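Local atomic coordinates of molybdenum-pterin-binding protein 2 (Clostridium pasteurianum, PDB entry 1GUT), a protein that binds molybdenum as molybdate, one mole per mole of protein, and contains a pterin. Residues Ala57-Ser61 / Thr62-Ile66. Numbering follows the deposited sequence. Where two conformers were deposited one is given.
With MG (magnesium ion), chain I.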
# COMPACT_ATOMS: atom_id res chain seq x y z
N ALA A 57 -7.62 -2.62 -14.59
CA ALA A 57 -6.99 -2.11 -13.37
C ALA A 57 -7.42 -3.03 -12.22
O ALA A 57 -8.60 -3.40 -12.11
CB ALA A 57 -7.47 -0.68 -13.11
N VAL A 58 -6.48 -3.37 -11.34
CA VAL A 58 -6.77 -4.25 -10.19
C VAL A 58 -6.26 -3.59 -8.92
O VAL A 58 -5.14 -3.06 -8.89
CB VAL A 58 -6.08 -5.63 -10.38
CG1 VAL A 58 -6.36 -6.53 -9.18
CG2 VAL A 58 -6.55 -6.34 -11.66
N VAL A 59 -7.06 -3.63 -7.85
CA VAL A 59 -6.66 -2.98 -6.59
C VAL A 59 -7.00 -3.85 -5.39
O VAL A 59 -8.10 -4.36 -5.29
CB VAL A 59 -7.42 -1.63 -6.37
CG1 VAL A 59 -6.91 -0.91 -5.13
CG2 VAL A 59 -7.33 -0.72 -7.59
N LYS A 60 -6.04 -4.06 -4.50
CA LYS A 60 -6.35 -4.84 -3.30
C LYS A 60 -7.34 -4.04 -2.44
O LYS A 60 -7.16 -2.83 -2.26
CB LYS A 60 -5.07 -5.14 -2.50
CG LYS A 60 -5.26 -6.20 -1.42
CD LYS A 60 -3.92 -6.46 -0.74
CE LYS A 60 -4.02 -7.61 0.26
NZ LYS A 60 -4.82 -7.30 1.48
N SER A 61 -8.32 -4.71 -1.84
CA SER A 61 -9.34 -3.96 -1.08
C SER A 61 -8.81 -3.14 0.08
O SER A 61 -9.36 -2.10 0.39
CB SER A 61 -10.48 -4.87 -0.63
OG SER A 61 -9.97 -5.85 0.24
N THR A 62 -7.77 -3.63 0.74
CA THR A 62 -7.19 -2.86 1.84
C THR A 62 -6.52 -1.57 1.41
O THR A 62 -6.15 -0.78 2.26
CB THR A 62 -6.18 -3.69 2.66
OG1 THR A 62 -5.35 -4.41 1.76
CG2 THR A 62 -6.89 -4.78 3.46
N ASP A 63 -6.35 -1.35 0.10
CA ASP A 63 -5.76 -0.08 -0.33
C ASP A 63 -6.82 0.93 -0.72
O ASP A 63 -6.50 2.02 -1.18
CB ASP A 63 -4.88 -0.29 -1.56
CG ASP A 63 -3.60 -1.01 -1.23
OD1 ASP A 63 -3.10 -0.87 -0.08
OD2 ASP A 63 -3.03 -1.76 -2.07
N VAL A 64 -8.10 0.60 -0.57
CA VAL A 64 -9.14 1.55 -0.96
C VAL A 64 -9.63 2.37 0.24
O VAL A 64 -10.26 1.82 1.15
CB VAL A 64 -10.33 0.82 -1.61
CG1 VAL A 64 -11.40 1.83 -2.07
CG2 VAL A 64 -9.86 -0.01 -2.81
N MET A 65 -9.29 3.65 0.29
CA MET A 65 -9.78 4.53 1.34
C MET A 65 -11.19 4.96 0.98
O MET A 65 -11.56 4.99 -0.19
CB MET A 65 -8.91 5.76 1.49
CG MET A 65 -7.56 5.43 2.00
SD MET A 65 -6.72 6.93 2.40
CE MET A 65 -7.52 7.37 3.92
N ILE A 66 -12.00 5.25 1.99
CA ILE A 66 -13.35 5.76 1.73
C ILE A 66 -13.41 7.14 2.38
O ILE A 66 -13.03 7.31 3.55
CB ILE A 66 -14.44 4.84 2.34
CG1 ILE A 66 -14.46 3.46 1.67
CG2 ILE A 66 -15.82 5.52 2.22
CD1 ILE A 66 -14.85 3.47 0.20
MG MG I . -0.80 -0.61 0.84
O HOH W 1 -3.55 -2.71 -4.53
O HOH W 2 -0.13 -1.24 -1.24
O HOH W 3 1.26 -0.04 1.18
O HOH W 4 -1.05 1.38 -0.07
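Lys60 and Thr62 run their side chains alongside each other in one direction, the ammonium NZ of Lys60 donating to Thr62 OG1 at 3.0 Å. The lysine is extended as far as CE and bends only at its last torsion (chi4 -69°), which brings NZ to the threonine hydroxyl, with CD also close to it. Two backbone bonds close the short 3-10 turn through Lys60-Val64: Asp63 N donates to Lys60 O at 2.9 Å and Val64 N to Ser61 O at 3.1 Å. Val59, just before the turn, and Val64, at its end, meet through their methyls at about a right angle, CG1 of Val59 lying 3.9 Å from CG2 of Val64.

Asp63 divides its carboxylate between metal and water. OD1 binds the magnesium ion at 2.5 Å, long for such a bond. OD2 does not ligate the ion and accepts from a water at 2.7 Å. Lys60 N donates to the same water, a bridge that helps to fix the rotation of the carboxylate. Three waters also bind the magnesium, and the OD1 atoms of Asp63 from two neighbouring subunits complete its shell; a second magnesium lies about 5 Å from the Asp63 side chain.

The same threefold pattern continues through the polar groups: Lys60 NZ and Thr62 OG1 both donate to Thr62 O of one neighbouring subunit, and NZ is held most strongly by Ile38 of a further subunit. The turn leads out of strand 54-58 of the Mop (TOBE, OB-clan) domain to strand 65-67, where Met65 and Ile66 join an antiparallel ladder with a strand of another subunit. Gathering three carboxylates at one point would probably be unfavourable without a cation, and the shared magnesium is consistent with charge compensation where three subunits meet.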